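Local coordinates for collagen adhesin (Enterococcus faecalis, PDB 2OKM), which probably binds collagen at the bacterial surface, the chain here being the N2 region, the collagen-binding subdomain of a longer cell-wall protein, at residues Gln47-Glu52 against Ile80-Asp85; Asp41-Gly46 against Tyr106-Thr111; Lys30-Glu35 against Ala97-Phe102; Tyr124-Gln129 against Thr136-Thr141. All blocks are in the same frame, centred on the assembly; numbering follows the deposited sequence.

Overall arrangement
Interactions 1 and 2 touch each other, their centres about 9 Å apart, and both join the two antiparallel sheets of one beta sandwich. Interaction 2, partly buried, bridges strands 37-43 and 101-110 of the two sheets with polar side chains, whereas interaction 1 lies at the surface and relies on a lysine over an aromatic ring, charge and water. Interaction 3 uses the other end of strand 101-110, its centre about 27 Å from that of interaction 2, and is built on a buried aspartate held by arginine. Interaction 4 pairs neighbouring strands within a sheet by regular backbone bonds; it meets interaction 3 where Thr-34 N approaches Gln-129 O.

Interaction 1 (Gln47-Glu52 against Ile80-Asp85); sequences QQLNKE and IDFVTD. With SO4 (sulfate ion), chain C.
At one border of the adhesin's beta sandwich, Lys-51 lies over Phe-82 and Leu-49 packs beside it, joining strand 47-49 and the loop after it to the end of strand 78-82, an outermost strand of the five-stranded sheet. The aliphatic part of Lys-51 carries most of the contact. With CG anti to the carbonyl carbon (chi1 -63°) and the rest of the chain extended, it runs over one face of the Phe-82 ring in the direction opposite to that side chain. Lys-51 CG sits 3.8 Å from the ring centroid and 15° off the normal, a CH-pi contact. Leu-49 crosses the phenylalanine at about a right angle, CD2 lying 3.8 Å from Phe-82 CE2. Both Leu-49 and Phe-82 also touch Phe-88 on strand 87-92.

Beyond the ring the lysine finds polar partners in the turn. Its NZ donates to Thr-84 O at 3.2 Å, arriving 40° out of the carbonyl plane, and forms a long salt bridge of 3.5 Å from NZ to Asp-85 OD2. A sulfate, probably from the crystallisation liquor, accepts from Thr-84 OG1 through its O2 and weakly from Asp-85 N through its O4. No backbone-to-backbone hydrogen bond joins the segments; instead one water donates to Leu-49 O at 2.7 Å and to Asp-85 O at 2.6 Å.

Interaction 2 (Asp41-Gly46 against Tyr106-Thr111); sequences DRQGSG and YTSTIT
Gln-43 extends from strand 37-43 across the interior of the beta sandwich to Ser-108 on strand 101-110. The axes of the short segments come no closer than 11.4 Å and run at 26° to each other, so side chains rather than backbone bonds must cross between the facing sheets. CB and CG of Gln-43 form the span: CG stands anti to the backbone N (chi1 -169°) and the chain beyond it is extended. The amide then meets the serine. NE2 is placed 2.3 Å from Ser-108 OG, too short to be taken literally, so the details of this hydrogen bond and the exact position of the amide, including OE1, are doubtful. NE2 also lies at the edge of the Tyr-106 ring. Asp-41 OD2 stays 3.7 Å from Tyr-106 OH; each group is bonded elsewhere, Asp-41 OD1 to Asn-122 and the hydroxyl to Lys-9.

Past the first strand, Thr-111 N donates to Gly-46 O at 3.1 Å, and Ile-110 CA makes a CA-H...O contact with that oxygen at 3.6 Å. The glycine's positive phi belongs to the turn leading to strand 47-49 in the opposite sheet, while Thr-111 is the N-cap of helix 112-115, its OG1 bonded to Gly-114 N.

Interaction 3 (Lys30-Glu35 against Ala97-Phe102); sequences KSDVTE and ARFTSF
Asp-32 is held between Arg-98 at the edge of its carboxylate and the Phe-99 ring against its flat side. Its CG stands anti to the backbone N (chi1 -167°), which brings the carboxylate alongside Arg-98. The arginine bends at chi3 and grips it side-on with two nitrogens: NE donates to Asp-32 OD2 at 2.7 Å and NH2 to Asp-32 OD1 at 2.9 Å. Carboxylate and guanidinium planes are only 14° apart, and both oxygens are met on their syn sides, as is usual in a side-on bidentate salt bridge, though somewhat out of the carboxylate plane. Val-33 N adds a weak bond to Asp-32 OD2. With this buried group receiving two good N-H donors and one weak one, the charged carboxylate is probably favoured.

Phe-99 lies at the third position of a type II beta turn from Ala-97 to Thr-100, where a positive phi is expected. Its ring is inclined 26° to the carboxylate in a stacked arrangement, with CZ 3.4 Å from Asp-32 CG. The turn backbone also bonds across, Phe-99 N donating to Ser-31 O at 3.0 Å. Lys-30 CB packs 3.4 Å from Phe-99 O; the lysine chain then bends at chi3 and chi4, and its NZ reaches a water shared with Ser-101 OG. Val-33 CG2 approaches Ala-97 CB at 4.1 Å.

The contact joins the loop between strands 19-26 and 37-43 to the turn between helix 94-97 and strand 101-110. Val-33 O accepts from Arg-94 of that helix, and Thr-34 pairs through its backbone with Gln-129.

Interaction 4 (Tyr124-Gln129 against Thr136-Thr141); sequences YDINYQ and TNEKNT
Tyr-124 and Tyr-128 both place CG between the backbone N and the carbonyl carbon (chi1 near 65° in both), laying their rings against Asn-140 and Thr-136 respectively. Tyr-128 rests one face on Thr-136, whose CB is 3.8 Å from the ring centroid in a CH-pi contact. The Tyr-124 ring receives Asn-140 O over one face, and its OH comes 3.3 Å from Asn-140 CB. Between the two tyrosines, Ile-126 CG2 packs along Glu-138 CB. A water bonds both Tyr-124 OH and Glu-138 OE2.

These residues belong to the antiparallel beta hairpin of strands 119-128 and 136-145, the latter an outermost strand of the five-stranded sheet; the axes run at 163°. Tyr-124/Asn-140, Ile-126/Glu-138 and Tyr-128/Thr-136 are hydrogen-bonded pairs, each joined by two backbone bonds. On their face the hairpin meets the chain near its start, Phe-6 stacking on Tyr-128 and Phe-7 meeting Tyr-124 edge-to-face.

The reverse face is polar. Asn-137, CG anti to the backbone N (chi1 173°), directs ND2 to Asn-127 OD1 at 2.7 Å, from above the amide carbonyl plane of Asn-127, and more weakly to Asp-125 OD2 at 3.1 Å. Lys-139 runs alongside Asp-125, its CG 3.2 Å from Asp-125 OD2, but NZ remains 4.9 Å from that oxygen. A further water donates to Asn-127 OD1 at 2.9 Å and to Thr-136 O at 2.8 Å.

Interaction 1 (Gln47-Glu52 against Ile80-Asp85)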
loop_
_atom_site.group_PDB
_atom_site.type_symbol
_atom_site.label_atom_id
_atom_site.label_comp_id
_atom_site.label_asym_id
_atom_site.label_seq_id
_atom_site.Cartn_x
_atom_site.Cartn_y
_atom_site.Cartn_z
ATOM N N GLN A 47 1.340 13.712 10.169
ATOM C CA GLN A 47 0.249 12.775 9.931
ATOM C C GLN A 47 0.145 11.719 11.018
ATOM O O GLN A 47 1.140 11.345 11.638
ATOM C CB GLN A 47 0.473 12.042 8.606
ATOM C CG GLN A 47 0.760 12.931 7.413
ATOM C CD GLN A 47 1.268 12.140 6.223
ATOM O OE1 GLN A 47 0.522 11.377 5.608
ATOM N NE2 GLN A 47 2.548 12.309 5.901
ATOM N N GLN A 48 -1.073 11.238 11.229
ATOM C CA GLN A 48 -1.338 10.181 12.188
ATOM C C GLN A 48 -2.113 9.110 11.441
ATOM O O GLN A 48 -3.253 9.317 11.031
ATOM C CB GLN A 48 -2.145 10.703 13.377
ATOM C CG GLN A 48 -1.278 11.460 14.364
ATOM C CD GLN A 48 -0.200 10.576 14.983
ATOM O OE1 GLN A 48 0.866 11.057 15.370
ATOM N NE2 GLN A 48 -0.480 9.279 15.082
ATOM N N LEU A 49 -1.466 7.969 11.251
ATOM C CA LEU A 49 -2.063 6.852 10.535
ATOM C C LEU A 49 -3.378 6.376 11.146
ATOM O O LEU A 49 -3.472 6.170 12.355
ATOM C CB LEU A 49 -1.069 5.693 10.495
ATOM C CG LEU A 49 -1.529 4.399 9.827
ATOM C CD1 LEU A 49 -1.794 4.651 8.346
ATOM C CD2 LEU A 49 -0.451 3.338 9.997
ATOM N N ASN A 50 -4.394 6.213 10.301
ATOM C CA ASN A 50 -5.698 5.727 10.745
ATOM C C ASN A 50 -5.645 4.208 10.548
ATOM O O ASN A 50 -5.975 3.694 9.479
ATOM C CB ASN A 50 -6.806 6.354 9.887
ATOM C CG ASN A 50 -6.872 7.872 10.030
ATOM O OD1 ASN A 50 -7.381 8.573 9.150
ATOM N ND2 ASN A 50 -6.370 8.382 11.147
ATOM N N LYS A 51 -5.214 3.496 11.586
ATOM C CA LYS A 51 -5.061 2.043 11.515
ATOM C C LYS A 51 -6.300 1.226 11.183
ATOM O O LYS A 51 -6.184 0.065 10.791
ATOM C CB LYS A 51 -4.456 1.517 12.819
ATOM C CG LYS A 51 -3.065 2.031 13.096
ATOM C CD LYS A 51 -2.504 1.393 14.348
ATOM C CE LYS A 51 -1.122 1.915 14.662
ATOM N NZ LYS A 51 -0.584 1.248 15.881
ATOM N N GLU A 52 -7.480 1.811 11.339
ATOM C CA GLU A 52 -8.715 1.089 11.045
ATOM C C GLU A 52 -9.306 1.480 9.692
ATOM O O GLU A 52 -10.420 1.080 9.362
ATOM C CB GLU A 52 -9.751 1.360 12.138
ATOM C CG GLU A 52 -9.269 1.042 13.547
ATOM C CD GLU A 52 -10.303 1.377 14.607
ATOM O OE1 GLU A 52 -10.715 2.552 14.692
ATOM O OE2 GLU A 52 -10.702 0.463 15.357
ATOM N N ILE A 80 -0.647 -7.651 8.203
ATOM C CA ILE A 80 -0.099 -6.324 8.447
ATOM C C ILE A 80 0.430 -6.316 9.871
ATOM O O ILE A 80 -0.034 -7.078 10.719
ATOM C CB ILE A 80 -1.169 -5.211 8.295
ATOM C CG1 ILE A 80 -0.482 -3.849 8.156
ATOM C CG2 ILE A 80 -2.098 -5.186 9.517
ATOM C CD1 ILE A 80 -1.413 -2.748 7.681
ATOM N N ASP A 81 1.423 -5.473 10.119
ATOM C CA ASP A 81 1.999 -5.348 11.449
ATOM C C ASP A 81 2.282 -3.875 11.672
ATOM O O ASP A 81 3.148 -3.299 11.013
ATOM C CB ASP A 81 3.303 -6.151 11.560
ATOM C CG ASP A 81 3.919 -6.082 12.953
ATOM O OD1 ASP A 81 5.000 -6.674 13.161
ATOM O OD2 ASP A 81 3.320 -5.437 13.839
ATOM N N PHE A 82 1.530 -3.256 12.572
ATOM C CA PHE A 82 1.762 -1.852 12.874
ATOM C C PHE A 82 2.893 -1.850 13.897
ATOM O O PHE A 82 2.673 -2.127 15.077
ATOM C CB PHE A 82 0.498 -1.208 13.449
ATOM C CG PHE A 82 -0.655 -1.174 12.481
ATOM C CD1 PHE A 82 -1.722 -2.057 12.615
ATOM C CD2 PHE A 82 -0.655 -0.280 11.415
ATOM C CE1 PHE A 82 -2.779 -2.047 11.699
ATOM C CE2 PHE A 82 -1.704 -0.261 10.494
ATOM C CZ PHE A 82 -2.766 -1.148 10.637
ATOM N N VAL A 83 4.104 -1.560 13.427
ATOM C CA VAL A 83 5.284 -1.562 14.291
ATOM C C VAL A 83 5.382 -0.338 15.200
ATOM O O VAL A 83 6.091 -0.359 16.204
ATOM C CB VAL A 83 6.574 -1.730 13.454
ATOM C CG1 VAL A 83 6.553 -3.085 12.760
ATOM C CG2 VAL A 83 6.693 -0.618 12.425
ATOM N N THR A 84 4.679 0.726 14.832
ATOM C CA THR A 84 4.607 1.944 15.635
ATOM C C THR A 84 3.212 2.476 15.347
ATOM O O THR A 84 2.385 1.753 14.793
ATOM C CB THR A 84 5.661 3.018 15.236
ATOM O OG1 THR A 84 5.394 3.498 13.912
ATOM C CG2 THR A 84 7.075 2.447 15.307
ATOM N N ASP A 85 2.933 3.720 15.717
ATOM C CA ASP A 85 1.614 4.282 15.445
ATOM C C ASP A 85 1.493 4.706 13.988
ATOM O O ASP A 85 0.393 4.729 13.436
ATOM C CB ASP A 85 1.348 5.501 16.337
ATOM C CG ASP A 85 0.798 5.125 17.696
ATOM O OD1 ASP A 85 0.632 6.038 18.538
ATOM O OD2 ASP A 85 0.526 3.927 17.927
HETATM S S SO4 C . 5.845 7.001 14.978
HETATM O O1 SO4 C . 5.523 8.242 14.242
HETATM O O2 SO4 C . 6.710 6.143 14.146
HETATM O O3 SO4 C . 6.569 7.354 16.217
HETATM O O4 SO4 C . 4.593 6.290 15.314
HETATM O O HOH W 1 -1.905 5.389 14.446
HETATM O O HOH W 2 -2.333 2.201 17.766
#

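Interaction 2 (Asp41-Gly46 against Tyr106-Thr111)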
loop_
_atom_site.group_PDB
_atom_site.type_symbol
_atom_site.label_atom_id
_atom_site.label_comp_id
_atom_site.label_asym_id
_atom_site.label_seq_id
_atom_site.Cartn_x
_atom_site.Cartn_y
_atom_site.Cartn_z
ATOM N N ASP A 41 6.629 0.173 5.444
ATOM C CA ASP A 41 6.190 1.550 5.264
ATOM C C ASP A 41 6.445 2.458 6.464
ATOM O O ASP A 41 6.091 2.124 7.593
ATOM C CB ASP A 41 4.696 1.551 4.923
ATOM C CG ASP A 41 4.221 2.880 4.387
ATOM O OD1 ASP A 41 4.275 3.879 5.133
ATOM O OD2 ASP A 41 3.794 2.917 3.213
ATOM N N ARG A 42 7.063 3.608 6.204
ATOM C CA ARG A 42 7.359 4.589 7.242
ATOM C C ARG A 42 6.749 5.920 6.824
ATOM O O ARG A 42 7.257 6.589 5.922
ATOM C CB ARG A 42 8.870 4.736 7.423
ATOM N N GLN A 43 5.662 6.301 7.484
ATOM C CA GLN A 43 4.970 7.540 7.154
ATOM C C GLN A 43 5.722 8.789 7.597
ATOM O O GLN A 43 6.418 8.780 8.614
ATOM C CB GLN A 43 3.574 7.524 7.770
ATOM C CG GLN A 43 2.676 8.633 7.282
ATOM C CD GLN A 43 1.253 8.449 7.746
ATOM O OE1 GLN A 43 0.944 8.595 8.932
ATOM N NE2 GLN A 43 0.376 8.110 6.813
ATOM N N GLY A 44 5.573 9.856 6.815
ATOM C CA GLY A 44 6.237 11.114 7.108
ATOM C C GLY A 44 5.555 11.914 8.201
ATOM O O GLY A 44 4.492 11.541 8.692
ATOM N N SER A 45 6.172 13.028 8.577
ATOM C CA SER A 45 5.640 13.884 9.633
ATOM C C SER A 45 4.316 14.563 9.293
ATOM O O SER A 45 3.868 14.557 8.143
ATOM C CB SER A 45 6.672 14.956 9.989
ATOM O OG SER A 45 6.880 15.841 8.897
ATOM N N GLY A 46 3.698 15.143 10.321
ATOM C CA GLY A 46 2.446 15.863 10.164
ATOM C C GLY A 46 1.219 15.013 9.915
ATOM O O GLY A 46 0.172 15.535 9.523
ATOM N N TYR A 106 -5.879 3.690 2.430
ATOM C CA TYR A 106 -5.898 4.004 3.850
ATOM C C TYR A 106 -5.704 5.497 3.993
ATOM O O TYR A 106 -5.231 6.163 3.070
ATOM C CB TYR A 106 -4.815 3.227 4.619
ATOM C CG TYR A 106 -3.387 3.618 4.316
ATOM C CD1 TYR A 106 -2.750 4.639 5.026
ATOM C CD2 TYR A 106 -2.663 2.952 3.324
ATOM C CE1 TYR A 106 -1.426 4.983 4.759
ATOM C CE2 TYR A 106 -1.341 3.288 3.048
ATOM C CZ TYR A 106 -0.728 4.303 3.768
ATOM O OH TYR A 106 0.577 4.640 3.496
ATOM N N THR A 107 -6.083 6.033 5.146
ATOM C CA THR A 107 -5.941 7.459 5.370
ATOM C C THR A 107 -5.116 7.756 6.598
ATOM O O THR A 107 -4.867 6.887 7.432
ATOM C CB THR A 107 -7.305 8.140 5.579
ATOM O OG1 THR A 107 -8.015 7.470 6.629
ATOM C CG2 THR A 107 -8.125 8.102 4.302
ATOM N N SER A 108 -4.678 9.001 6.682
ATOM C CA SER A 108 -3.938 9.473 7.829
ATOM C C SER A 108 -4.559 10.808 8.158
ATOM O O SER A 108 -5.000 11.532 7.266
ATOM C CB SER A 108 -2.458 9.635 7.504
ATOM O OG SER A 108 -1.863 8.360 7.371
ATOM N N THR A 109 -4.628 11.112 9.445
ATOM C CA THR A 109 -5.187 12.374 9.893
ATOM C C THR A 109 -4.070 13.406 9.885
ATOM O O THR A 109 -2.952 13.122 10.317
ATOM C CB THR A 109 -5.751 12.250 11.324
ATOM O OG1 THR A 109 -6.836 11.314 11.328
ATOM C CG2 THR A 109 -6.241 13.601 11.825
ATOM N N ILE A 110 -4.372 14.594 9.374
ATOM C CA ILE A 110 -3.395 15.669 9.321
ATOM C C ILE A 110 -3.392 16.381 10.670
ATOM O O ILE A 110 -4.434 16.823 11.146
ATOM C CB ILE A 110 -3.752 16.677 8.212
ATOM C CG1 ILE A 110 -3.721 15.976 6.851
ATOM C CG2 ILE A 110 -2.781 17.848 8.244
ATOM C CD1 ILE A 110 -4.208 16.833 5.693
ATOM N N THR A 111 -2.217 16.472 11.284
ATOM C CA THR A 111 -2.080 17.125 12.581
ATOM C C THR A 111 -1.970 18.639 12.419
ATOM O O THR A 111 -1.867 19.151 11.303
ATOM C CB THR A 111 -0.816 16.636 13.313
ATOM O OG1 THR A 111 0.343 17.019 12.562
ATOM C CG2 THR A 111 -0.842 15.119 13.473
#

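Interaction 3 (Lys30-Glu35 against Ala97-Phe102)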
loop_
_atom_site.group_PDB
_atom_site.type_symbol
_atom_site.label_atom_id
_atom_site.label_comp_id
_atom_site.label_asym_id
_atom_site.label_seq_id
_atom_site.Cartn_x
_atom_site.Cartn_y
_atom_site.Cartn_z
ATOM N N LYS A 30 -0.929 -7.510 -12.988
ATOM C CA LYS A 30 -1.209 -8.893 -12.646
ATOM C C LYS A 30 -0.171 -9.890 -13.144
ATOM O O LYS A 30 -0.504 -10.870 -13.816
ATOM C CB LYS A 30 -2.596 -9.267 -13.172
ATOM C CG LYS A 30 -3.713 -8.394 -12.589
ATOM C CD LYS A 30 -5.061 -8.690 -13.216
ATOM C CE LYS A 30 -5.560 -7.515 -14.057
ATOM N NZ LYS A 30 -6.759 -6.841 -13.463
ATOM N N SER A 31 1.085 -9.650 -12.787
ATOM C CA SER A 31 2.179 -10.542 -13.161
ATOM C C SER A 31 2.210 -11.687 -12.155
ATOM O O SER A 31 1.579 -11.622 -11.104
ATOM C CB SER A 31 3.518 -9.806 -13.095
ATOM O OG SER A 31 3.527 -8.653 -13.920
ATOM N N ASP A 32 2.932 -12.748 -12.486
ATOM C CA ASP A 32 3.068 -13.869 -11.572
ATOM C C ASP A 32 4.157 -13.435 -10.590
ATOM O O ASP A 32 4.927 -12.520 -10.886
ATOM C CB ASP A 32 3.526 -15.121 -12.336
ATOM C CG ASP A 32 3.381 -16.393 -11.520
ATOM O OD1 ASP A 32 3.751 -17.471 -12.037
ATOM O OD2 ASP A 32 2.892 -16.324 -10.374
ATOM N N VAL A 33 4.202 -14.061 -9.417
ATOM C CA VAL A 33 5.227 -13.763 -8.418
ATOM C C VAL A 33 5.726 -15.100 -7.880
ATOM O O VAL A 33 4.970 -16.072 -7.848
ATOM C CB VAL A 33 4.680 -12.910 -7.245
ATOM C CG1 VAL A 33 4.301 -11.520 -7.742
ATOM C CG2 VAL A 33 3.482 -13.597 -6.608
ATOM N N THR A 34 6.991 -15.152 -7.466
ATOM C CA THR A 34 7.578 -16.390 -6.954
ATOM C C THR A 34 7.763 -16.424 -5.441
ATOM O O THR A 34 8.176 -17.442 -4.882
ATOM C CB THR A 34 8.943 -16.669 -7.612
ATOM O OG1 THR A 34 9.832 -15.577 -7.352
ATOM C CG2 THR A 34 8.783 -16.842 -9.114
ATOM N N GLU A 35 7.469 -15.309 -4.781
ATOM C CA GLU A 35 7.588 -15.227 -3.333
ATOM C C GLU A 35 6.604 -14.192 -2.819
ATOM O O GLU A 35 5.916 -13.534 -3.605
ATOM C CB GLU A 35 9.006 -14.824 -2.923
ATOM C CG GLU A 35 9.486 -13.518 -3.537
ATOM C CD GLU A 35 10.809 -13.047 -2.959
ATOM O OE1 GLU A 35 11.678 -13.903 -2.677
ATOM O OE2 GLU A 35 10.987 -11.822 -2.797
ATOM N N ALA A 97 -1.369 -13.780 -4.470
ATOM C CA ALA A 97 -0.843 -12.590 -5.129
ATOM C C ALA A 97 -0.508 -12.893 -6.591
ATOM O O ALA A 97 -0.362 -11.980 -7.401
ATOM C CB ALA A 97 0.393 -12.083 -4.397
ATOM N N ARG A 98 -0.382 -14.173 -6.933
ATOM C CA ARG A 98 -0.068 -14.543 -8.311
ATOM C C ARG A 98 -1.154 -14.037 -9.259
ATOM O O ARG A 98 -2.333 -14.327 -9.065
ATOM C CB ARG A 98 0.041 -16.064 -8.458
ATOM C CG ARG A 98 1.099 -16.709 -7.585
ATOM C CD ARG A 98 1.201 -18.201 -7.876
ATOM N NE ARG A 98 1.736 -18.460 -9.209
ATOM C CZ ARG A 98 1.826 -19.668 -9.758
ATOM N NH1 ARG A 98 1.418 -20.735 -9.083
ATOM N NH2 ARG A 98 2.325 -19.809 -10.979
ATOM N N PHE A 99 -0.743 -13.284 -10.279
ATOM C CA PHE A 99 -1.657 -12.745 -11.288
ATOM C C PHE A 99 -2.793 -11.928 -10.684
ATOM O O PHE A 99 -3.882 -11.831 -11.258
ATOM C CB PHE A 99 -2.247 -13.889 -12.123
ATOM C CG PHE A 99 -1.219 -14.854 -12.643
ATOM C CD1 PHE A 99 -1.096 -16.126 -12.090
ATOM C CD2 PHE A 99 -0.361 -14.486 -13.670
ATOM C CE1 PHE A 99 -0.126 -17.015 -12.553
ATOM C CE2 PHE A 99 0.612 -15.367 -14.141
ATOM C CZ PHE A 99 0.729 -16.632 -13.582
ATOM N N THR A 100 -2.526 -11.316 -9.537
ATOM C CA THR A 100 -3.546 -10.546 -8.843
ATOM C C THR A 100 -3.041 -9.171 -8.420
ATOM O O THR A 100 -1.928 -9.039 -7.909
ATOM C CB THR A 100 -4.029 -11.328 -7.595
ATOM O OG1 THR A 100 -4.533 -12.608 -8.005
ATOM C CG2 THR A 100 -5.131 -10.574 -6.869
ATOM N N SER A 101 -3.866 -8.147 -8.631
ATOM C CA SER A 101 -3.487 -6.793 -8.250
ATOM C C SER A 101 -4.185 -6.385 -6.962
ATOM O O SER A 101 -5.285 -6.854 -6.662
ATOM C CB SER A 101 -3.842 -5.801 -9.361
ATOM O OG SER A 101 -5.241 -5.734 -9.561
ATOM N N PHE A 102 -3.529 -5.514 -6.201
ATOM C CA PHE A 102 -4.079 -5.018 -4.948
ATOM C C PHE A 102 -3.928 -3.507 -4.885
ATOM O O PHE A 102 -2.833 -2.988 -5.082
ATOM C CB PHE A 102 -3.310 -5.572 -3.740
ATOM C CG PHE A 102 -3.276 -7.071 -3.648
ATOM C CD1 PHE A 102 -4.136 -7.746 -2.787
ATOM C CD2 PHE A 102 -2.368 -7.808 -4.407
ATOM C CE1 PHE A 102 -4.090 -9.141 -2.678
ATOM C CE2 PHE A 102 -2.316 -9.196 -4.306
ATOM C CZ PHE A 102 -3.178 -9.863 -3.441
HETATM O O HOH W 3 -5.437 -4.912 -12.106
#

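Interaction 4 (Tyr124-Gln129 against Thr136-Thr141)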
loop_
_atom_site.group_PDB
_atom_site.type_symbol
_atom_site.label_atom_id
_atom_site.label_comp_id
_atom_site.label_asym_id
_atom_site.label_seq_id
_atom_site.Cartn_x
_atom_site.Cartn_y
_atom_site.Cartn_z
ATOM N N TYR A 124 8.700 3.967 1.654
ATOM C CA TYR A 124 8.532 2.529 1.667
ATOM C C TYR A 124 9.759 1.795 1.157
ATOM O O TYR A 124 10.607 2.366 0.478
ATOM C CB TYR A 124 7.301 2.136 0.831
ATOM C CG TYR A 124 7.452 2.420 -0.652
ATOM C CD1 TYR A 124 8.182 1.561 -1.472
ATOM C CD2 TYR A 124 6.892 3.561 -1.227
ATOM C CE1 TYR A 124 8.355 1.832 -2.835
ATOM C CE2 TYR A 124 7.062 3.841 -2.587
ATOM C CZ TYR A 124 7.794 2.974 -3.381
ATOM O OH TYR A 124 7.990 3.260 -4.718
ATOM N N ASP A 125 9.830 0.521 1.519
ATOM C CA ASP A 125 10.893 -0.380 1.093
ATOM C C ASP A 125 10.103 -1.633 0.746
ATOM O O ASP A 125 9.424 -2.194 1.597
ATOM C CB ASP A 125 11.855 -0.674 2.236
ATOM C CG ASP A 125 12.931 -1.678 1.852
ATOM O OD1 ASP A 125 13.360 -2.449 2.744
ATOM O OD2 ASP A 125 13.368 -1.689 0.676
ATOM N N ILE A 126 10.159 -2.055 -0.509
ATOM C CA ILE A 126 9.410 -3.239 -0.903
ATOM C C ILE A 126 10.315 -4.306 -1.491
ATOM O O ILE A 126 11.232 -4.008 -2.250
ATOM C CB ILE A 126 8.297 -2.892 -1.924
ATOM C CG1 ILE A 126 7.462 -4.139 -2.225
ATOM C CG2 ILE A 126 8.906 -2.332 -3.201
ATOM C CD1 ILE A 126 6.295 -3.875 -3.161
ATOM N N ASN A 127 10.053 -5.553 -1.107
ATOM C CA ASN A 127 10.803 -6.709 -1.588
ATOM C C ASN A 127 9.836 -7.626 -2.324
ATOM O O ASN A 127 8.748 -7.910 -1.827
ATOM C CB ASN A 127 11.418 -7.472 -0.407
ATOM C CG ASN A 127 12.643 -6.781 0.163
ATOM O OD1 ASN A 127 13.693 -6.723 -0.483
ATOM N ND2 ASN A 127 12.515 -6.249 1.375
ATOM N N TYR A 128 10.226 -8.074 -3.513
ATOM C CA TYR A 128 9.387 -8.975 -4.297
ATOM C C TYR A 128 10.229 -9.689 -5.350
ATOM O O TYR A 128 11.373 -9.311 -5.596
ATOM C CB TYR A 128 8.241 -8.197 -4.962
ATOM C CG TYR A 128 8.667 -7.181 -6.001
ATOM C CD1 TYR A 128 8.833 -7.544 -7.338
ATOM C CD2 TYR A 128 8.874 -5.846 -5.652
ATOM C CE1 TYR A 128 9.190 -6.598 -8.301
ATOM C CE2 TYR A 128 9.233 -4.896 -6.606
ATOM C CZ TYR A 128 9.386 -5.278 -7.927
ATOM O OH TYR A 128 9.723 -4.336 -8.872
ATOM N N GLN A 129 9.671 -10.730 -5.960
ATOM C CA GLN A 129 10.397 -11.472 -6.984
ATOM C C GLN A 129 9.447 -11.994 -8.053
ATOM O O GLN A 129 8.437 -12.626 -7.744
ATOM C CB GLN A 129 11.169 -12.639 -6.357
ATOM C CG GLN A 129 12.069 -13.381 -7.341
ATOM C CD GLN A 129 13.003 -14.372 -6.666
ATOM O OE1 GLN A 129 13.804 -15.031 -7.328
ATOM N NE2 GLN A 129 12.905 -14.478 -5.346
ATOM N N THR A 136 13.806 -8.497 -6.172
ATOM C CA THR A 136 13.885 -7.052 -6.332
ATOM C C THR A 136 13.645 -6.339 -5.003
ATOM O O THR A 136 12.830 -6.774 -4.194
ATOM C CB THR A 136 12.824 -6.543 -7.337
ATOM O OG1 THR A 136 13.043 -7.144 -8.618
ATOM C CG2 THR A 136 12.893 -5.026 -7.469
ATOM N N ASN A 137 14.372 -5.250 -4.782
ATOM C CA ASN A 137 14.201 -4.446 -3.579
ATOM C C ASN A 137 14.206 -2.989 -4.009
ATOM O O ASN A 137 15.197 -2.492 -4.549
ATOM C CB ASN A 137 15.320 -4.696 -2.565
ATOM C CG ASN A 137 15.244 -3.750 -1.378
ATOM O OD1 ASN A 137 15.557 -2.566 -1.496
ATOM N ND2 ASN A 137 14.810 -4.265 -0.235
ATOM N N GLU A 138 13.087 -2.315 -3.777
ATOM C CA GLU A 138 12.936 -0.915 -4.149
ATOM C C GLU A 138 12.603 -0.058 -2.946
ATOM O O GLU A 138 11.896 -0.492 -2.039
ATOM C CB GLU A 138 11.810 -0.756 -5.168
ATOM C CG GLU A 138 12.082 -1.352 -6.523
ATOM C CD GLU A 138 10.855 -1.320 -7.408
ATOM O OE1 GLU A 138 10.999 -1.528 -8.630
ATOM O OE2 GLU A 138 9.742 -1.096 -6.881
ATOM N N LYS A 139 13.109 1.168 -2.957
ATOM C CA LYS A 139 12.852 2.119 -1.888
ATOM C C LYS A 139 12.508 3.449 -2.538
ATOM O O LYS A 139 13.094 3.817 -3.555
ATOM C CB LYS A 139 14.092 2.301 -1.010
ATOM C CG LYS A 139 14.610 1.027 -0.372
ATOM C CD LYS A 139 15.913 1.287 0.364
ATOM C CE LYS A 139 16.495 0.002 0.927
ATOM N NZ LYS A 139 17.813 0.239 1.576
ATOM N N ASN A 140 11.546 4.162 -1.967
ATOM C CA ASN A 140 11.180 5.460 -2.507
ATOM C C ASN A 140 10.299 6.224 -1.538
ATOM O O ASN A 140 9.835 5.677 -0.539
ATOM C CB ASN A 140 10.464 5.306 -3.851
ATOM C CG ASN A 140 10.957 6.303 -4.886
ATOM O OD1 ASN A 140 11.047 7.500 -4.618
ATOM N ND2 ASN A 140 11.277 5.809 -6.077
ATOM N N THR A 141 10.084 7.499 -1.842
ATOM C CA THR A 141 9.257 8.369 -1.022
ATOM C C THR A 141 8.276 9.106 -1.918
ATOM O O THR A 141 8.673 9.772 -2.875
ATOM C CB THR A 141 10.107 9.412 -0.268
ATOM O OG1 THR A 141 10.957 8.748 0.674
ATOM C CG2 THR A 141 9.207 10.398 0.471
HETATM O O HOH W 4 9.719 2.026 -6.219
HETATM O O HOH W 5 14.036 -8.734 -2.530
#